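Local atomic coordinates of transketolase (PDB entry 3L84), a protein that belongs to the thiamine diphosphate-dependent transketolase family and pairs two identical subunits, each with two cofactor-binding-type domains and a C-terminal domain. Residues I427-K432 with R463-F468; K434-F439 with Q484-A489; N467-R472 with I491-V496. All blocks are in the same frame, centred on the assembly; numbering follows the deposited sequence.

Contact 1 (I427-K432 with R463-F468)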
loop_
_atom_site.group_PDB
_atom_site.type_symbol
_atom_site.label_atom_id
_atom_site.label_comp_id
_atom_site.label_asym_id
_atom_site.label_seq_id
_atom_site.Cartn_x
_atom_site.Cartn_y
_atom_site.Cartn_z
ATOM N N ILE A 427 8.015 -0.021 8.262
ATOM C CA ILE A 427 9.069 0.790 8.863
ATOM C C ILE A 427 8.915 0.832 10.386
ATOM O O ILE A 427 9.921 0.777 11.121
ATOM C CB ILE A 427 9.098 2.201 8.264
ATOM C CG1 ILE A 427 9.446 2.173 6.778
ATOM C CG2 ILE A 427 10.079 3.099 9.030
ATOM C CD1 ILE A 427 10.967 1.965 6.523
ATOM N N ALA A 428 7.703 0.936 10.894
ATOM C CA ALA A 428 7.489 0.851 12.343
ATOM C C ALA A 428 8.069 -0.436 12.903
ATOM O O ALA A 428 8.717 -0.455 13.965
ATOM C CB ALA A 428 6.006 0.982 12.668
ATOM N N ALA A 429 7.793 -1.549 12.229
ATOM C CA ALA A 429 8.287 -2.851 12.630
ATOM C C ALA A 429 9.799 -2.928 12.557
ATOM O O ALA A 429 10.456 -3.415 13.494
ATOM C CB ALA A 429 7.620 -3.929 11.788
ATOM N N LEU A 430 10.389 -2.462 11.467
ATOM C CA LEU A 430 11.842 -2.451 11.301
ATOM C C LEU A 430 12.516 -1.717 12.436
ATOM O O LEU A 430 13.571 -2.146 12.923
ATOM C CB LEU A 430 12.200 -1.807 9.946
ATOM C CG LEU A 430 12.061 -2.777 8.750
ATOM C CD1 LEU A 430 11.786 -2.003 7.430
ATOM C CD2 LEU A 430 13.286 -3.689 8.616
HETATM N N MSE A 431 11.942 -0.581 12.852
HETATM C CA MSE A 431 12.537 0.247 13.910
HETATM C C MSE A 431 12.159 -0.202 15.328
HETATM O O MSE A 431 12.768 0.238 16.288
HETATM C CB MSE A 431 12.046 1.684 13.780
HETATM C CG MSE A 431 12.534 2.400 12.547
HETATM SE SE MSE A 431 12.267 4.326 12.643
HETATM C CE MSE A 431 10.332 4.430 12.465
ATOM N N LYS A 432 11.164 -1.069 15.455
ATOM C CA LYS A 432 10.654 -1.513 16.770
ATOM C C LYS A 432 10.149 -0.350 17.610
ATOM O O LYS A 432 10.379 -0.297 18.816
ATOM C CB LYS A 432 11.662 -2.404 17.527
ATOM C CG LYS A 432 12.148 -3.584 16.735
ATOM C CD LYS A 432 13.185 -4.386 17.532
ATOM C CE LYS A 432 12.634 -5.186 18.597
ATOM N NZ LYS A 432 13.724 -6.123 19.151
ATOM N N ARG A 463 0.456 -11.006 10.453
ATOM C CA ARG A 463 1.119 -12.067 11.180
ATOM C C ARG A 463 2.450 -12.401 10.560
ATOM O O ARG A 463 3.419 -12.645 11.308
ATOM C CB ARG A 463 0.245 -13.299 11.257
ATOM C CG ARG A 463 -0.955 -13.085 12.157
ATOM C CD ARG A 463 -1.876 -14.265 12.086
ATOM N NE ARG A 463 -2.969 -14.160 13.053
ATOM C CZ ARG A 463 -4.058 -14.891 13.001
ATOM N NH1 ARG A 463 -4.281 -15.690 11.968
ATOM N NH2 ARG A 463 -4.988 -14.735 13.949
ATOM N N ALA A 464 2.592 -12.356 9.238
ATOM C CA ALA A 464 3.848 -12.687 8.583
ATOM C C ALA A 464 4.898 -11.593 8.749
ATOM O O ALA A 464 6.094 -11.878 8.693
ATOM C CB ALA A 464 3.630 -12.945 7.108
HETATM N N MSE A 465 4.503 -10.332 8.882
HETATM C CA MSE A 465 5.431 -9.238 9.079
HETATM C C MSE A 465 6.171 -9.385 10.413
HETATM O O MSE A 465 5.544 -9.420 11.484
HETATM C CB MSE A 465 4.675 -7.914 9.037
HETATM C CG MSE A 465 5.600 -6.704 9.249
HETATM SE SE MSE A 465 4.762 -4.972 8.961
HETATM C CE MSE A 465 2.925 -5.329 9.556
ATOM N N PRO A 466 7.501 -9.421 10.375
ATOM C CA PRO A 466 8.234 -9.468 11.637
ATOM C C PRO A 466 8.007 -8.268 12.540
ATOM O O PRO A 466 7.649 -7.184 12.066
ATOM C CB PRO A 466 9.703 -9.549 11.176
ATOM C CG PRO A 466 9.625 -10.167 9.818
ATOM C CD PRO A 466 8.396 -9.575 9.215
ATOM N N ASN A 467 8.327 -8.439 13.823
ATOM C CA ASN A 467 8.331 -7.348 14.793
ATOM C C ASN A 467 6.984 -6.621 14.906
ATOM O O ASN A 467 6.945 -5.415 15.042
ATOM C CB ASN A 467 9.428 -6.297 14.507
ATOM C CG ASN A 467 10.816 -6.801 14.676
ATOM O OD1 ASN A 467 11.043 -7.873 15.275
ATOM N ND2 ASN A 467 11.779 -6.010 14.230
ATOM N N PHE A 468 5.909 -7.379 14.845
ATOM C CA PHE A 468 4.552 -6.895 15.037
ATOM C C PHE A 468 3.820 -7.884 15.869
ATOM O O PHE A 468 3.968 -9.135 15.685
ATOM C CB PHE A 468 3.770 -6.778 13.721
ATOM C CG PHE A 468 3.307 -5.390 13.399
ATOM C CD1 PHE A 468 4.092 -4.597 12.641
ATOM C CD2 PHE A 468 2.153 -4.852 13.954
ATOM C CE1 PHE A 468 3.749 -3.372 12.350
ATOM C CE2 PHE A 468 1.789 -3.540 13.610
ATOM C CZ PHE A 468 2.599 -2.812 12.850
#
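Ala429, in the last turn of helix 418-431, packs against the loop that leads from helix 458-464 to strand 469-471, and Asn467 of that loop closes over the helix end with an amide hydrogen bond. The contact lies in the pyrimidine binding domain and is small, with 238 Å² buried between the segments. The CB of Ala429 faces the loop and meets Met465, Pro466, Phe468 and the backbone oxygen of Asn467: Pro466 O lies 3.3 Å from Ala429 CB, the Phe468 ring turns its edge to the methyl through CD1, and the selenium of selenomethionine Met465 stands farther off, 4.2 Å from the same CB.

The polar link runs from Asn467 ND2 to Ala429 O, 3.0 Å long with an N-H...O angle of 153°. The acceptor lies close to the amide plane of Asn467, but the donor stands above the carbonyl plane. Lys432 N reaches Ala429 O from the opposite face, giving this carbonyl two donors. The second bond belongs to the Schellman motif that ends the helix, with Lys432 as its positive-phi residue. Asn467 CG sits beside its own backbone N (chi1 -67°), which directs the amide toward the helix end. There ND2 also touches the aliphatic part of Lys432, 3.5 Å from Lys432 CG. The backbone oxygen of Asn467 is buried by this packing and has no polar partner in the model.

Beyond the two segments, Phe605 of the second subunit packs on Ala429 and Leu430, and Ala464 O accepts a hydrogen bond from His588 of that subunit. Within the chain, helix 391-404 touches Ala428 and Met431 through Asn399, while Phe468 packs edge-to-face with Phe462 of helix 458-464.

Contact 2 (K434-F439 with Q484-A489)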
loop_
_atom_site.group_PDB
_atom_site.type_symbol
_atom_site.label_atom_id
_atom_site.label_comp_id
_atom_site.label_asym_id
_atom_site.label_seq_id
_atom_site.Cartn_x
_atom_site.Cartn_y
_atom_site.Cartn_z
ATOM N N LYS A 434 7.125 2.194 19.250
ATOM C CA LYS A 434 5.842 2.064 19.920
ATOM C C LYS A 434 4.797 2.921 19.217
ATOM O O LYS A 434 4.624 4.103 19.487
ATOM C CB LYS A 434 5.975 2.355 21.412
ATOM C CG LYS A 434 6.971 1.509 22.108
ATOM C CD LYS A 434 6.912 -0.002 21.782
ATOM C CE LYS A 434 5.603 -0.644 22.135
ATOM N NZ LYS A 434 5.373 -0.618 23.669
ATOM N N HIS A 435 4.140 2.307 18.247
ATOM C CA HIS A 435 3.139 2.936 17.378
ATOM C C HIS A 435 2.039 1.893 17.256
ATOM O O HIS A 435 2.309 0.711 16.984
ATOM C CB HIS A 435 3.775 3.237 16.015
ATOM C CG HIS A 435 2.861 3.793 14.957
ATOM N ND1 HIS A 435 3.346 4.160 13.717
ATOM C CD2 HIS A 435 1.528 4.035 14.914
ATOM C CE1 HIS A 435 2.342 4.583 12.957
ATOM N NE2 HIS A 435 1.219 4.515 13.666
ATOM N N PHE A 436 0.810 2.288 17.583
ATOM C CA PHE A 436 -0.314 1.347 17.658
ATOM C C PHE A 436 -1.243 1.536 16.477
ATOM O O PHE A 436 -1.590 2.654 16.118
ATOM C CB PHE A 436 -1.053 1.565 18.993
ATOM C CG PHE A 436 -0.115 1.605 20.167
ATOM C CD1 PHE A 436 0.513 0.470 20.594
ATOM C CD2 PHE A 436 0.206 2.789 20.779
ATOM C CE1 PHE A 436 1.412 0.503 21.608
ATOM C CE2 PHE A 436 1.126 2.816 21.826
ATOM C CZ PHE A 436 1.747 1.693 22.206
ATOM N N PHE A 437 -1.636 0.441 15.862
ATOM C CA PHE A 437 -2.465 0.438 14.663
ATOM C C PHE A 437 -3.828 -0.112 15.003
ATOM O O PHE A 437 -3.931 -1.220 15.543
ATOM C CB PHE A 437 -1.781 -0.386 13.533
ATOM C CG PHE A 437 -0.495 0.232 13.017
ATOM C CD1 PHE A 437 -0.507 0.983 11.855
ATOM C CD2 PHE A 437 0.686 0.102 13.709
ATOM C CE1 PHE A 437 0.670 1.582 11.399
ATOM C CE2 PHE A 437 1.842 0.713 13.248
ATOM C CZ PHE A 437 1.809 1.439 12.115
ATOM N N ILE A 438 -4.864 0.639 14.691
ATOM C CA ILE A 438 -6.240 0.327 15.101
ATOM C C ILE A 438 -6.987 0.015 13.813
ATOM O O ILE A 438 -7.181 0.905 12.978
ATOM C CB ILE A 438 -6.893 1.520 15.841
ATOM C CG1 ILE A 438 -6.042 2.081 16.990
ATOM C CG2 ILE A 438 -8.306 1.168 16.281
ATOM C CD1 ILE A 438 -5.563 1.122 17.949
ATOM N N PHE A 439 -7.405 -1.238 13.650
ATOM C CA PHE A 439 -8.037 -1.700 12.418
ATOM C C PHE A 439 -9.402 -2.271 12.745
ATOM O O PHE A 439 -9.487 -3.407 13.203
ATOM C CB PHE A 439 -7.180 -2.759 11.740
ATOM C CG PHE A 439 -5.800 -2.316 11.295
ATOM C CD1 PHE A 439 -5.580 -1.109 10.667
ATOM C CD2 PHE A 439 -4.727 -3.156 11.456
ATOM C CE1 PHE A 439 -4.306 -0.764 10.223
ATOM C CE2 PHE A 439 -3.460 -2.814 11.019
ATOM C CZ PHE A 439 -3.251 -1.626 10.422
ATOM N N GLN A 484 -2.478 -3.985 27.595
ATOM C CA GLN A 484 -1.478 -4.068 28.655
ATOM C C GLN A 484 -0.184 -4.670 28.121
ATOM O O GLN A 484 0.903 -4.208 28.434
ATOM C CB GLN A 484 -2.035 -4.808 29.873
ATOM C CG GLN A 484 -3.138 -4.022 30.585
ATOM C CD GLN A 484 -3.859 -4.815 31.636
ATOM O OE1 GLN A 484 -4.292 -5.926 31.394
ATOM N NE2 GLN A 484 -4.022 -4.202 32.832
ATOM N N ILE A 485 -0.303 -5.705 27.294
ATOM C CA ILE A 485 0.875 -6.270 26.636
ATOM C C ILE A 485 1.495 -5.297 25.648
ATOM O O ILE A 485 2.726 -5.097 25.653
ATOM C CB ILE A 485 0.517 -7.586 25.927
ATOM C CG1 ILE A 485 0.021 -8.634 26.923
ATOM C CG2 ILE A 485 1.719 -8.112 25.117
ATOM C CD1 ILE A 485 -0.912 -9.701 26.309
ATOM N N ALA A 486 0.682 -4.687 24.807
ATOM C CA ALA A 486 1.210 -3.798 23.779
ATOM C C ALA A 486 2.002 -2.630 24.364
ATOM O O ALA A 486 3.058 -2.259 23.823
ATOM C CB ALA A 486 0.093 -3.253 22.927
ATOM N N LEU A 487 1.535 -2.045 25.467
ATOM C CA LEU A 487 2.271 -0.926 26.063
ATOM C C LEU A 487 3.597 -1.336 26.632
ATOM O O LEU A 487 4.491 -0.512 26.649
ATOM C CB LEU A 487 1.421 -0.216 27.120
ATOM C CG LEU A 487 0.240 0.511 26.530
ATOM C CD1 LEU A 487 -0.714 0.892 27.651
ATOM C CD2 LEU A 487 0.544 1.755 25.740
ATOM N N ASN A 488 3.742 -2.572 27.107
ATOM C CA ASN A 488 4.974 -3.089 27.687
ATOM C C ASN A 488 5.902 -3.719 26.660
ATOM O O ASN A 488 7.079 -3.973 26.928
ATOM C CB ASN A 488 4.708 -4.118 28.801
ATOM C CG ASN A 488 4.297 -3.495 30.144
ATOM O OD1 ASN A 488 3.744 -4.190 30.988
ATOM N ND2 ASN A 488 4.626 -2.248 30.358
ATOM N N ALA A 489 5.399 -3.974 25.454
ATOM C CA ALA A 489 6.150 -4.671 24.420
ATOM C C ALA A 489 7.224 -3.801 23.815
ATOM O O ALA A 489 7.232 -2.575 23.982
ATOM C CB ALA A 489 5.218 -5.146 23.294
HETATM O O HOH W 1 4.657 1.780 24.854
#
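The ammonium group of Lys434 donates to two backbone carbonyls where helix 476-488 runs out into the following loop: Lys434 NZ lies 2.7 Å from Ala489 O and 2.8 Å from Ala486 O. It approaches Ala486 O in the carbonyl plane, at a C=O...N angle of 153°, whereas at Ala489 O it is tilted out of that plane. Leu487 O is also near, but the angle is poor for a direct bond. A water takes up this third carbonyl instead, accepting from Lys434 NZ at 2.8 Å and donating to Leu487 O at 2.9 Å. Three bonds thus grip the ammonium, and its positive charge probably suits the negative end of the helix dipole.

To get there the lysine chain folds back on itself, bent at chi2, chi3 and chi4, the last being -65°. The fold also sets Lys434 CE against Ala489 O, 3.1 Å away.

Beside this polar cluster, Phe436 at the start of strand 436-440 directs its side chain at the helix. Its ring has Ala486 O near its plane at the edge, and Phe436 CE1 comes within 4.2 Å of Ala486 CB. The side chains of Leu487 and Phe436 cross at about a right angle, with Leu487 CD2 3.7 Å from Phe436 CZ. Trp483, one turn earlier on the helix, meets the Phe436 ring as well. Strand 436-440 lies inside the six-stranded parallel sheet, and helix 476-488 packs on one of its faces, the layered alpha/beta arrangement of a thiamine diphosphate-binding domain.

Contact 3 (N467-R472 with I491-V496); sequences NFLTFR and IPSAFV
Phe471, on strand 469-471, projects its side chain from the sheet face it shares with Ser493 and Phe495, alongside strand 493-496. Its CB lies 3.6 Å from Ala494 O, the carbonyl that accepts the hydrogen bond of Phe471 N. Farther along, Phe471 CD2 passes Ala494 O and Ser493 CB and comes within 4.2 Å of Phe495 CE1, while Phe471 CE2 reaches Ser493 OG at 3.5 Å. Ala494 O and Ser493 OG both lie at the ring edge. The rings of Phe471 and Phe495 are nearly parallel, with planes at 24°, but so far slid apart that they barely overlap.

Four backbone hydrogen bonds zip the strands together in parallel register: Leu469 N to Pro492 O, Ala494 N to Leu469 O, Phe471 N to Ala494 O and Val496 N to Phe471 O, the last at 2.8 Å. The strands are joined through helix 476-488 in a beta-alpha-beta unit, with strand 469-471 outermost within this chain in the six-stranded parallel sheet. Ala482 of that helix touches both Phe471 and Phe495.

Leu469 also lies on the face of the two phenylalanines, and Leu469 CG meets Ile491 CD1 at 3.8 Å. Ile491 reaches it because CG1 takes the position between backbone N and carbonyl carbon (chi1 50°). On the face of Thr470 and Ala494, Pro492 CG sits over one side of the Phe468 ring in a CH-pi contact, 4.0 Å from the ring centroid, and the backbone N of Ala494 lies at the ring edge. Thr470 CG2 touches Val496 CG2, while Thr470 OG1 is hydrogen-bonded to Glu563. The extended Arg472 chain runs past Val496, with Arg472 CD 3.9 Å from Val496 CG1, before its guanidinium forms salt bridges with Asp442 and Glu536 and a hydrogen bond with Ser533.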
loop_
_atom_site.group_PDB
_atom_site.type_symbol
_atom_site.label_atom_id
_atom_site.label_comp_id
_atom_site.label_asym_id
_atom_site.label_seq_id
_atom_site.Cartn_x
_atom_site.Cartn_y
_atom_site.Cartn_z
ATOM N N ASN A 467 8.327 -8.439 13.823
ATOM C CA ASN A 467 8.331 -7.348 14.793
ATOM C C ASN A 467 6.984 -6.621 14.906
ATOM O O ASN A 467 6.945 -5.415 15.042
ATOM C CB ASN A 467 9.428 -6.297 14.507
ATOM C CG ASN A 467 10.816 -6.801 14.676
ATOM O OD1 ASN A 467 11.043 -7.873 15.275
ATOM N ND2 ASN A 467 11.779 -6.010 14.230
ATOM N N PHE A 468 5.909 -7.379 14.845
ATOM C CA PHE A 468 4.552 -6.895 15.037
ATOM C C PHE A 468 3.820 -7.884 15.869
ATOM O O PHE A 468 3.968 -9.135 15.685
ATOM C CB PHE A 468 3.770 -6.778 13.721
ATOM C CG PHE A 468 3.307 -5.390 13.399
ATOM C CD1 PHE A 468 4.092 -4.597 12.641
ATOM C CD2 PHE A 468 2.153 -4.852 13.954
ATOM C CE1 PHE A 468 3.749 -3.372 12.350
ATOM C CE2 PHE A 468 1.789 -3.540 13.610
ATOM C CZ PHE A 468 2.599 -2.812 12.850
ATOM N N LEU A 469 3.002 -7.392 16.770
ATOM C CA LEU A 469 1.985 -8.222 17.412
ATOM C C LEU A 469 0.639 -7.932 16.764
ATOM O O LEU A 469 0.309 -6.770 16.581
ATOM C CB LEU A 469 1.912 -7.924 18.897
ATOM C CG LEU A 469 3.190 -8.198 19.673
ATOM C CD1 LEU A 469 2.998 -7.841 21.150
ATOM C CD2 LEU A 469 3.637 -9.667 19.536
ATOM N N THR A 470 -0.129 -8.949 16.431
ATOM C CA THR A 470 -1.407 -8.731 15.775
ATOM C C THR A 470 -2.465 -9.280 16.733
ATOM O O THR A 470 -2.685 -10.499 16.801
ATOM C CB THR A 470 -1.493 -9.412 14.415
ATOM O OG1 THR A 470 -0.357 -8.976 13.629
ATOM C CG2 THR A 470 -2.771 -9.052 13.649
ATOM N N PHE A 471 -3.140 -8.407 17.459
ATOM C CA PHE A 471 -4.165 -8.813 18.421
ATOM C C PHE A 471 -5.532 -8.818 17.784
ATOM O O PHE A 471 -5.912 -7.843 17.132
ATOM C CB PHE A 471 -4.197 -7.878 19.609
ATOM C CG PHE A 471 -2.981 -7.935 20.465
ATOM C CD1 PHE A 471 -2.786 -8.985 21.333
ATOM C CD2 PHE A 471 -2.016 -6.950 20.388
ATOM C CE1 PHE A 471 -1.675 -9.019 22.166
ATOM C CE2 PHE A 471 -0.908 -7.008 21.224
ATOM C CZ PHE A 471 -0.768 -8.045 22.086
ATOM N N ARG A 472 -6.292 -9.892 17.954
ATOM C CA ARG A 472 -7.669 -9.980 17.444
ATOM C C ARG A 472 -8.557 -10.425 18.619
ATOM O O ARG A 472 -8.906 -11.603 18.749
ATOM C CB ARG A 472 -7.758 -10.885 16.245
ATOM C CG ARG A 472 -9.083 -10.933 15.589
ATOM C CD ARG A 472 -9.064 -11.627 14.209
ATOM N NE ARG A 472 -10.386 -11.593 13.558
ATOM C CZ ARG A 472 -11.226 -12.602 13.414
ATOM N NH1 ARG A 472 -10.926 -13.834 13.761
ATOM N NH2 ARG A 472 -12.379 -12.352 12.829
ATOM N N ILE A 491 7.892 -3.816 20.513
ATOM C CA ILE A 491 7.586 -3.777 19.080
ATOM C C ILE A 491 6.195 -3.192 18.929
ATOM O O ILE A 491 5.412 -3.192 19.900
ATOM C CB ILE A 491 7.651 -5.201 18.469
ATOM C CG1 ILE A 491 6.840 -6.243 19.267
ATOM C CG2 ILE A 491 9.118 -5.668 18.269
ATOM C CD1 ILE A 491 6.761 -7.612 18.587
ATOM N N PRO A 492 5.834 -2.694 17.744
ATOM C CA PRO A 492 4.488 -2.204 17.515
ATOM C C PRO A 492 3.436 -3.281 17.496
ATOM O O PRO A 492 3.710 -4.470 17.371
ATOM C CB PRO A 492 4.575 -1.561 16.151
ATOM C CG PRO A 492 5.701 -2.262 15.479
ATOM C CD PRO A 492 6.687 -2.557 16.553
ATOM N N SER A 493 2.188 -2.849 17.696
ATOM C CA SER A 493 1.038 -3.756 17.721
ATOM C C SER A 493 -0.095 -3.242 16.853
ATOM O O SER A 493 -0.297 -2.017 16.712
ATOM C CB SER A 493 0.472 -3.892 19.142
ATOM O OG SER A 493 1.347 -4.555 20.071
ATOM N N ALA A 494 -0.850 -4.180 16.269
ATOM C CA ALA A 494 -2.085 -3.917 15.614
ATOM C C ALA A 494 -3.230 -4.521 16.424
ATOM O O ALA A 494 -3.073 -5.587 17.031
ATOM C CB ALA A 494 -2.107 -4.512 14.208
ATOM N N PHE A 495 -4.373 -3.850 16.414
ATOM C CA PHE A 495 -5.609 -4.286 17.036
ATOM C C PHE A 495 -6.634 -4.481 15.927
ATOM O O PHE A 495 -7.002 -3.534 15.226
ATOM C CB PHE A 495 -6.063 -3.245 18.055
ATOM C CG PHE A 495 -5.117 -3.105 19.205
ATOM C CD1 PHE A 495 -5.286 -3.838 20.372
ATOM C CD2 PHE A 495 -4.027 -2.317 19.101
ATOM C CE1 PHE A 495 -4.378 -3.682 21.433
ATOM C CE2 PHE A 495 -3.137 -2.190 20.136
ATOM C CZ PHE A 495 -3.312 -2.877 21.290
ATOM N N VAL A 496 -7.090 -5.723 15.782
ATOM C CA VAL A 496 -8.004 -6.133 14.721
ATOM C C VAL A 496 -9.378 -6.351 15.367
ATOM O O VAL A 496 -9.538 -7.250 16.209
ATOM C CB VAL A 496 -7.471 -7.369 14.025
ATOM C CG1 VAL A 496 -8.484 -7.950 12.987
ATOM C CG2 VAL A 496 -6.110 -7.128 13.366
#

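Overall arrangement
All three contacts belong to the pyrimidine binding domain and gather round one edge of its parallel sheet. Contacts 2 and 3, with centres about 7 Å apart, share that sheet directly: Phe437 O lies 2.8 Å from Phe495 N and Phe439 N 2.8 Å from Phe495 O, both probable hydrogen bonds. The centre of contact 1 is about 9 Å from that of contact 3, which shares Asn467 and Phe468 with it, and about 12 Å from that of contact 2. Phe468 also spans to contact 2, its CZ 3.6 Å from Phe437 CD2. Across the sheet from helix 476-488 of contact 2 lies helix 418-431 of contact 1.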